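Local coordinates for putative uncharacterized protein (Mycobacterium avium, PDB 2Z6V) that is probably a sulfotransferase, transferring a sulfuryl group from PAPS to an acceptor not yet known, and here holds palmitic acid, at residues P98-A103 and L237-P242; R232-L237 and W245-P250. All blocks are in the same frame, centred on the assembly; numbering follows the deposited sequence.

Interaction 1 (P98-A103 and L237-P242); sequences PEVLDA and LQSTAP
A chi1 of -60° at Val100 sets CG1 anti to the carbonyl carbon and aims this methyl at Ser239, whose own chi1 of 78° swings OG between its backbone N and carbonyl carbon, toward Val236 O. CG1 of Val100 comes within 3.6 Å of CB of Ser239 and passes 3.9 Å from its OG, so it lies alongside the CB-OG bond. The hydroxyl is engaged elsewhere: it hydrogen-bonds back to Val236 O, one turn earlier in helix 224-238, and so presents mainly carbon to the valine. Here the backbones come nearest, CA of Val100 standing 6.1 Å from CA of Ser239. Beside this apolar touch, Ala103 and Gln238 meet more loosely. The Ala103 methyl points toward 237-242, while the long glutamine side chain passes by and also rests on Trp245. No hydrogen bond joins the two segments, and they bury only 105 Å² between them. Each keeps its shape by its own backbone bonds: Leu101 N to Pro98 O (2.9 Å) and Asp102 N to Glu99 O (2.9 Å) coil 98-102 into tight turns, and Ala241 N reaches Leu237 O at 3.3 Å. The polar tie between these regions comes from just outside, where Gln235 gives its NE2 to Ala103 O. Thr240 OG1 bonds to Ala147 O, and Pro242 O accepts from Arg133 NE. This is peripheral packing in an alpha/beta sulfotransferase fold: the C-terminal end of helix 224-238 sits against the coiled turn that links helix 70-96 to sheet strand 109-113.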
ATOM      1  N   PRO A  98      14.430  22.027   7.828  1.00 34.45           N
ATOM      2  CA  PRO A  98      13.093  22.636   7.790  1.00 32.51           C
ATOM      3  C   PRO A  98      12.654  23.026   6.377  1.00 32.82           C
ATOM      4  O   PRO A  98      11.487  22.879   6.015  1.00 33.64           O
ATOM      5  CB  PRO A  98      13.239  23.858   8.697  1.00 31.10           C
ATOM      6  CG  PRO A  98      14.388  23.509   9.603  1.00 31.73           C
ATOM      7  CD  PRO A  98      15.344  22.825   8.670  1.00 32.68           C
ATOM      8  N   GLU A  99      13.595  23.513   5.578  1.00 31.67           N
ATOM      9  CA  GLU A  99      13.292  23.937   4.216  1.00 33.50           C
ATOM     10  C   GLU A  99      12.492  22.933   3.378  1.00 33.35           C
ATOM     11  O   GLU A  99      11.712  23.344   2.524  1.00 33.74           O
ATOM     12  CB  GLU A  99      14.578  24.294   3.462  1.00 34.48           C
ATOM     13  CG  GLU A  99      15.494  23.111   3.205  1.00 39.80           C
ATOM     14  CD  GLU A  99      16.535  22.933   4.289  1.00 44.23           C
ATOM     15  OE1 GLU A  99      16.270  23.340   5.447  1.00 44.29           O
ATOM     16  OE2 GLU A  99      17.616  22.373   3.980  1.00 46.57           O
ATOM     17  N   VAL A 100      12.681  21.631   3.606  1.00 32.25           N
ATOM     18  CA  VAL A 100      11.958  20.620   2.827  1.00 31.37           C
ATOM     19  C   VAL A 100      10.445  20.779   2.913  1.00 32.37           C
ATOM     20  O   VAL A 100       9.724  20.401   1.989  1.00 32.09           O
ATOM     21  CB  VAL A 100      12.309  19.159   3.265  1.00 31.02           C
ATOM     22  CG1 VAL A 100      13.800  18.895   3.073  1.00 29.64           C
ATOM     23  CG2 VAL A 100      11.890  18.917   4.712  1.00 28.54           C
ATOM     24  N   LEU A 101       9.970  21.344   4.019  1.00 32.95           N
ATOM     25  CA  LEU A 101       8.539  21.535   4.232  1.00 34.37           C
ATOM     26  C   LEU A 101       7.975  22.692   3.420  1.00 36.33           C
ATOM     27  O   LEU A 101       6.755  22.834   3.297  1.00 36.22           O
ATOM     28  CB  LEU A 101       8.258  21.785   5.714  1.00 30.98           C
ATOM     29  CG  LEU A 101       8.725  20.691   6.667  1.00 31.26           C
ATOM     30  CD1 LEU A 101       8.505  21.127   8.108  1.00 28.32           C
ATOM     31  CD2 LEU A 101       7.973  19.407   6.362  1.00 28.79           C
ATOM     32  N   ASP A 102       8.859  23.522   2.872  1.00 37.02           N
ATOM     33  CA  ASP A 102       8.428  24.670   2.085  1.00 39.53           C
ATOM     34  C   ASP A 102       8.170  24.319   0.624  1.00 40.29           C
ATOM     35  O   ASP A 102       7.447  25.038  -0.070  1.00 42.65           O
ATOM     36  CB  ASP A 102       9.465  25.796   2.168  1.00 40.67           C
ATOM     37  CG  ASP A 102       9.708  26.264   3.598  1.00 44.27           C
ATOM     38  OD1 ASP A 102       8.721  26.391   4.365  1.00 43.55           O
ATOM     39  OD2 ASP A 102      10.886  26.514   3.946  1.00 43.61           O
ATOM     40  N   ALA A 103       8.764  23.225   0.153  1.00 39.07           N
ATOM     41  CA  ALA A 103       8.567  22.799  -1.227  1.00 38.43           C
ATOM     42  C   ALA A 103       7.271  22.012  -1.287  1.00 38.77           C
ATOM     43  O   ALA A 103       7.089  21.038  -0.557  1.00 40.30           O
ATOM     44  CB  ALA A 103       9.726  21.937  -1.690  1.00 36.78           C
ATOM     45  N   LEU A 237      11.865  13.120   0.391  1.00 24.25           N
ATOM     46  CA  LEU A 237      12.385  12.387  -0.752  1.00 25.38           C
ATOM     47  C   LEU A 237      12.576  13.319  -1.956  1.00 27.53           C
ATOM     48  O   LEU A 237      13.516  13.137  -2.737  1.00 29.18           O
ATOM     49  CB  LEU A 237      11.452  11.225  -1.102  1.00 21.14           C
ATOM     50  CG  LEU A 237      11.298  10.126  -0.037  1.00 22.92           C
ATOM     51  CD1 LEU A 237      10.237   9.111  -0.488  1.00 20.45           C
ATOM     52  CD2 LEU A 237      12.636   9.418   0.198  1.00 18.64           C
ATOM     53  N   GLN A 238      11.700  14.320  -2.094  1.00 27.32           N
ATOM     54  CA  GLN A 238      11.781  15.292  -3.201  1.00 27.40           C
ATOM     55  C   GLN A 238      13.008  16.176  -3.113  1.00 25.81           C
ATOM     56  O   GLN A 238      13.572  16.561  -4.139  1.00 25.31           O
ATOM     57  CB  GLN A 238      10.613  16.277  -3.197  1.00 26.86           C
ATOM     58  CG  GLN A 238       9.284  15.778  -3.620  1.00 29.94           C
ATOM     59  CD  GLN A 238       8.288  16.914  -3.659  1.00 31.55           C
ATOM     60  OE1 GLN A 238       8.282  17.768  -2.771  1.00 31.80           O
ATOM     61  NE2 GLN A 238       7.440  16.936  -4.691  1.00 35.53           N
ATOM     62  N   SER A 239      13.379  16.530  -1.883  1.00 23.77           N
ATOM     63  CA  SER A 239      14.495  17.433  -1.657  1.00 24.21           C
ATOM     64  C   SER A 239      15.778  17.053  -2.378  1.00 25.25           C
ATOM     65  O   SER A 239      16.564  17.931  -2.720  1.00 26.72           O
ATOM     66  CB  SER A 239      14.754  17.622  -0.147  1.00 24.66           C
ATOM     67  OG  SER A 239      15.444  16.530   0.431  1.00 26.26           O
ATOM     68  N   THR A 240      16.003  15.766  -2.622  1.00 24.24           N
ATOM     69  CA  THR A 240      17.213  15.365  -3.336  1.00 26.37           C
ATOM     70  C   THR A 240      16.906  14.744  -4.694  1.00 26.03           C
ATOM     71  O   THR A 240      17.786  14.637  -5.543  1.00 24.68           O
ATOM     72  CB  THR A 240      18.072  14.373  -2.508  1.00 27.89           C
ATOM     73  OG1 THR A 240      17.242  13.320  -1.999  1.00 27.58           O
ATOM     74  CG2 THR A 240      18.759  15.097  -1.353  1.00 28.49           C
ATOM     75  N   ALA A 241      15.651  14.349  -4.891  1.00 26.52           N
ATOM     76  CA  ALA A 241      15.202  13.734  -6.135  1.00 27.42           C
ATOM     77  C   ALA A 241      13.825  14.291  -6.503  1.00 28.69           C
ATOM     78  O   ALA A 241      12.804  13.619  -6.345  1.00 28.03           O
ATOM     79  CB  ALA A 241      15.131  12.226  -5.965  1.00 26.42           C
ATOM     80  N   PRO A 242      13.790  15.530  -7.017  1.00 29.13           N
ATOM     81  CA  PRO A 242      12.565  16.234  -7.419  1.00 30.15           C
ATOM     82  C   PRO A 242      11.799  15.640  -8.601  1.00 29.74           C
ATOM     83  O   PRO A 242      12.369  14.946  -9.449  1.00 30.97           O
ATOM     84  CB  PRO A 242      13.066  17.652  -7.704  1.00 29.31           C
ATOM     85  CG  PRO A 242      14.437  17.401  -8.253  1.00 30.03           C
ATOM     86  CD  PRO A 242      14.984  16.342  -7.318  1.00 29.64           C
TER

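Interaction 2 (R232-L237 and W245-P250); sequences RYLQVL and WSLKMP. With PLM (palmitic acid), chain C.
Leu234 of helix 224-238 packs on Trp245 of strand 244-248 as a helix laid over the parallel sheet of the alpha/beta sulfotransferase fold; the axes of the short segments 232-237 and 245-248 come within 11.6 Å, inclined at 138°. The tight part is the indole. CD2 of Leu234 stands over one face as a CH-pi contact, 3.5 Å from the six-membered ring centroid and 5° off its normal. Leu237 comes from another quarter: its CB meets CH2 of Trp245 at 3.7 Å at the ring edge, near the plane. A chi1 of -63° carries CG of Leu234 toward the strand, where the branch divides, CD2 taking the ring and CD1 meeting CD1 of Leu247 tip to tip at 3.7 Å. All four residues are buried, with no hydrogen bond between the segments.

Toward 248-250 the grip ends, for the chain leaves the helix: the side chain of Met249 lies well away from 232-237. Lys248 NZ turns to Thr119 OG1 instead, while Met249 and Pro250 line the bound palmitic acid, whose other end is hydrogen-bonded to Gln311 NE2. CB of Pro250 lies 3.4 Å from CE of the palmitate chain.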
ATOM      1  N   ARG A 232       5.001  15.119   4.361  1.00 24.21           N
ATOM      2  CA  ARG A 232       6.327  15.456   4.882  1.00 25.28           C
ATOM      3  C   ARG A 232       7.352  14.436   4.372  1.00 25.76           C
ATOM      4  O   ARG A 232       8.465  14.791   3.977  1.00 25.00           O
ATOM      5  CB  ARG A 232       6.319  15.449   6.416  1.00 26.62           C
ATOM      6  CG  ARG A 232       5.625  16.646   7.056  1.00 25.32           C
ATOM      7  CD  ARG A 232       5.771  16.606   8.567  1.00 27.37           C
ATOM      8  NE  ARG A 232       4.518  16.232   9.215  1.00 31.55           N
ATOM      9  CZ  ARG A 232       4.387  15.214  10.051  1.00 32.34           C
ATOM     10  NH1 ARG A 232       5.432  14.460  10.345  1.00 33.20           N
ATOM     11  NH2 ARG A 232       3.210  14.950  10.590  1.00 34.37           N
ATOM     12  N   TYR A 233       6.955  13.166   4.387  1.00 24.05           N
ATOM     13  CA  TYR A 233       7.798  12.084   3.921  1.00 22.37           C
ATOM     14  C   TYR A 233       8.168  12.364   2.467  1.00 23.00           C
ATOM     15  O   TYR A 233       9.344  12.337   2.101  1.00 24.20           O
ATOM     16  CB  TYR A 233       7.032  10.768   3.994  1.00 22.77           C
ATOM     17  CG  TYR A 233       7.881   9.536   4.166  1.00 20.51           C
ATOM     18  CD1 TYR A 233       8.066   8.975   5.434  1.00 23.58           C
ATOM     19  CD2 TYR A 233       8.446   8.890   3.069  1.00 18.93           C
ATOM     20  CE1 TYR A 233       8.788   7.787   5.608  1.00 23.45           C
ATOM     21  CE2 TYR A 233       9.171   7.698   3.223  1.00 19.64           C
ATOM     22  CZ  TYR A 233       9.335   7.151   4.498  1.00 23.70           C
ATOM     23  OH  TYR A 233      10.027   5.973   4.674  1.00 23.15           O
ATOM     24  N   LEU A 234       7.162  12.628   1.639  1.00 20.41           N
ATOM     25  CA  LEU A 234       7.412  12.902   0.230  1.00 21.29           C
ATOM     26  C   LEU A 234       8.265  14.153   0.037  1.00 22.76           C
ATOM     27  O   LEU A 234       9.085  14.213  -0.879  1.00 21.86           O
ATOM     28  CB  LEU A 234       6.088  13.031  -0.526  1.00 21.37           C
ATOM     29  CG  LEU A 234       5.256  11.743  -0.513  1.00 20.88           C
ATOM     30  CD1 LEU A 234       3.949  11.978  -1.236  1.00 23.76           C
ATOM     31  CD2 LEU A 234       6.034  10.621  -1.182  1.00 19.54           C
ATOM     32  N   GLN A 235       8.099  15.147   0.904  1.00 23.17           N
ATOM     33  CA  GLN A 235       8.900  16.362   0.779  1.00 25.47           C
ATOM     34  C   GLN A 235      10.376  16.081   1.072  1.00 25.31           C
ATOM     35  O   GLN A 235      11.261  16.753   0.541  1.00 25.01           O
ATOM     36  CB  GLN A 235       8.361  17.456   1.707  1.00 25.79           C
ATOM     37  CG  GLN A 235       7.025  18.021   1.249  1.00 25.34           C
ATOM     38  CD  GLN A 235       6.390  18.909   2.283  1.00 27.46           C
ATOM     39  OE1 GLN A 235       6.134  18.480   3.407  1.00 28.68           O
ATOM     40  NE2 GLN A 235       6.126  20.158   1.912  1.00 27.64           N
ATOM     41  N   VAL A 236      10.637  15.081   1.911  1.00 23.34           N
ATOM     42  CA  VAL A 236      12.010  14.713   2.230  1.00 23.49           C
ATOM     43  C   VAL A 236      12.641  13.980   1.040  1.00 24.66           C
ATOM     44  O   VAL A 236      13.813  14.188   0.714  1.00 23.56           O
ATOM     45  CB  VAL A 236      12.081  13.794   3.474  1.00 23.02           C
ATOM     46  CG1 VAL A 236      13.509  13.276   3.655  1.00 20.13           C
ATOM     47  CG2 VAL A 236      11.621  14.555   4.710  1.00 21.40           C
ATOM     48  N   LEU A 237      11.865  13.120   0.391  1.00 24.25           N
ATOM     49  CA  LEU A 237      12.385  12.387  -0.752  1.00 25.38           C
ATOM     50  C   LEU A 237      12.576  13.319  -1.956  1.00 27.53           C
ATOM     51  O   LEU A 237      13.516  13.137  -2.737  1.00 29.18           O
ATOM     52  CB  LEU A 237      11.452  11.225  -1.102  1.00 21.14           C
ATOM     53  CG  LEU A 237      11.298  10.126  -0.037  1.00 22.92           C
ATOM     54  CD1 LEU A 237      10.237   9.111  -0.488  1.00 20.45           C
ATOM     55  CD2 LEU A 237      12.636   9.418   0.198  1.00 18.64           C
ATOM     56  N   TRP A 245       4.972  13.477  -8.300  1.00 29.15           N
ATOM     57  CA  TRP A 245       4.712  12.179  -7.695  1.00 28.86           C
ATOM     58  C   TRP A 245       3.653  11.270  -8.326  1.00 28.63           C
ATOM     59  O   TRP A 245       2.610  11.716  -8.795  1.00 29.17           O
ATOM     60  CB  TRP A 245       4.383  12.350  -6.201  1.00 27.25           C
ATOM     61  CG  TRP A 245       5.568  12.722  -5.357  1.00 25.76           C
ATOM     62  CD1 TRP A 245       5.923  13.970  -4.944  1.00 24.68           C
ATOM     63  CD2 TRP A 245       6.578  11.832  -4.858  1.00 26.88           C
ATOM     64  NE1 TRP A 245       7.088  13.918  -4.219  1.00 23.41           N
ATOM     65  CE2 TRP A 245       7.513  12.618  -4.151  1.00 25.63           C
ATOM     66  CE3 TRP A 245       6.782  10.446  -4.939  1.00 27.59           C
ATOM     67  CZ2 TRP A 245       8.642  12.064  -3.529  1.00 25.20           C
ATOM     68  CZ3 TRP A 245       7.908   9.897  -4.317  1.00 27.26           C
ATOM     69  CH2 TRP A 245       8.819  10.709  -3.623  1.00 23.44           C
ATOM     70  N   SER A 246       3.956   9.978  -8.320  1.00 28.43           N
ATOM     71  CA  SER A 246       3.055   8.947  -8.811  1.00 27.92           C
ATOM     72  C   SER A 246       2.911   8.031  -7.603  1.00 27.11           C
ATOM     73  O   SER A 246       3.872   7.394  -7.194  1.00 29.49           O
ATOM     74  CB  SER A 246       3.677   8.181  -9.975  1.00 27.01           C
ATOM     75  OG  SER A 246       2.907   7.027 -10.259  1.00 26.68           O
ATOM     76  N   LEU A 247       1.721   7.977  -7.024  1.00 26.66           N
ATOM     77  CA  LEU A 247       1.511   7.168  -5.832  1.00 26.32           C
ATOM     78  C   LEU A 247       0.404   6.154  -5.992  1.00 26.61           C
ATOM     79  O   LEU A 247      -0.445   6.282  -6.880  1.00 25.75           O
ATOM     80  CB  LEU A 247       1.188   8.075  -4.650  1.00 24.56           C
ATOM     81  CG  LEU A 247       2.183   9.217  -4.471  1.00 24.15           C
ATOM     82  CD1 LEU A 247       1.620  10.269  -3.529  1.00 25.21           C
ATOM     83  CD2 LEU A 247       3.488   8.648  -3.954  1.00 22.88           C
ATOM     84  N   LYS A 248       0.427   5.147  -5.118  1.00 26.38           N
ATOM     85  CA  LYS A 248      -0.568   4.088  -5.121  1.00 26.10           C
ATOM     86  C   LYS A 248      -0.792   3.478  -3.742  1.00 26.86           C
ATOM     87  O   LYS A 248       0.127   3.378  -2.932  1.00 26.00           O
ATOM     88  CB  LYS A 248      -0.168   2.971  -6.091  1.00 26.87           C
ATOM     89  CG  LYS A 248      -1.146   1.804  -6.104  1.00 28.90           C
ATOM     90  CD  LYS A 248      -0.909   0.830  -7.250  1.00 32.44           C
ATOM     91  CE  LYS A 248       0.273  -0.094  -6.991  1.00 36.02           C
ATOM     92  NZ  LYS A 248       0.416  -1.133  -8.060  1.00 36.58           N
ATOM     93  N   MET A 249      -2.037   3.078  -3.502  1.00 27.33           N
ATOM     94  CA  MET A 249      -2.476   2.415  -2.279  1.00 26.20           C
ATOM     95  C   MET A 249      -3.980   2.255  -2.371  1.00 26.73           C
ATOM     96  O   MET A 249      -4.718   3.237  -2.375  1.00 26.09           O
ATOM     97  CB  MET A 249      -2.136   3.209  -1.017  1.00 25.07           C
ATOM     98  CG  MET A 249      -2.608   2.486   0.238  1.00 25.67           C
ATOM     99  SD  MET A 249      -2.153   3.236   1.806  1.00 30.62           S
ATOM    100  CE  MET A 249      -3.629   4.173   2.206  1.00 29.20           C
ATOM    101  N   PRO A 250      -4.458   1.005  -2.462  1.00 27.44           N
ATOM    102  CA  PRO A 250      -5.897   0.740  -2.556  1.00 27.42           C
ATOM    103  C   PRO A 250      -6.754   1.458  -1.516  1.00 27.29           C
ATOM    104  O   PRO A 250      -7.699   2.159  -1.878  1.00 30.05           O
ATOM    105  CB  PRO A 250      -5.976  -0.783  -2.439  1.00 27.56           C
ATOM    106  CG  PRO A 250      -4.724  -1.229  -3.138  1.00 24.95           C
ATOM    107  CD  PRO A 250      -3.678  -0.237  -2.641  1.00 25.91           C
TER
HETATM  108  C1  PLM C 700      -5.645  -6.362   6.026  1.00 68.21           C
HETATM  109  O1  PLM C 700      -6.680  -6.578   6.694  1.00 68.45           O
HETATM  110  O2  PLM C 700      -4.517  -6.090   6.489  1.00 69.19           O
HETATM  111  C2  PLM C 700      -5.759  -6.439   4.501  1.00 65.87           C
HETATM  112  C3  PLM C 700      -6.947  -5.620   3.992  1.00 62.02           C
HETATM  113  C4  PLM C 700      -7.009  -5.568   2.464  1.00 61.68           C
HETATM  114  C5  PLM C 700      -5.759  -4.914   1.868  1.00 58.54           C
HETATM  115  C6  PLM C 700      -4.587  -5.894   1.786  1.00 59.44           C
HETATM  116  C7  PLM C 700      -3.288  -5.144   1.494  1.00 57.86           C
HETATM  117  C8  PLM C 700      -2.818  -4.375   2.729  1.00 58.29           C
HETATM  118  C9  PLM C 700      -2.263  -3.010   2.321  1.00 58.87           C
HETATM  119  CA  PLM C 700      -1.211  -3.140   1.218  1.00 60.30           C
HETATM  120  CB  PLM C 700      -1.020  -1.817   0.471  1.00 56.70           C
HETATM  121  CC  PLM C 700      -2.362  -1.332  -0.078  1.00 55.57           C
HETATM  122  CD  PLM C 700      -3.187  -0.653   1.018  1.00 57.27           C
HETATM  123  CE  PLM C 700      -4.681  -0.621   0.686  1.00 52.86           C
HETATM  124  CF  PLM C 700      -5.240  -2.045   0.644  1.00 53.76           C
HETATM  125  CG  PLM C 700      -6.758  -2.055   0.459  1.00 50.34           C

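In the fold
From the N terminus, helix 70-96 runs into the turn 98-103, which leads to strand 109-113, a central strand of the sheet. Interaction 1 closes a long loop there, bringing back the end of helix 224-238 after 133 intervening residues. Interaction 2 is local: only seven residues separate 232-237 from 245-250, and the chain turns back so that strand 244-248 runs against the helix that precedes it. The two loops cross, since the segments alternate along the chain, and they overlap at Leu237, which makes its contact in interaction 2. Helix 224-238 thus serves both, one part facing the 98-103 turn and another the sheet, where strands 244-248 and 109-113 lie side by side.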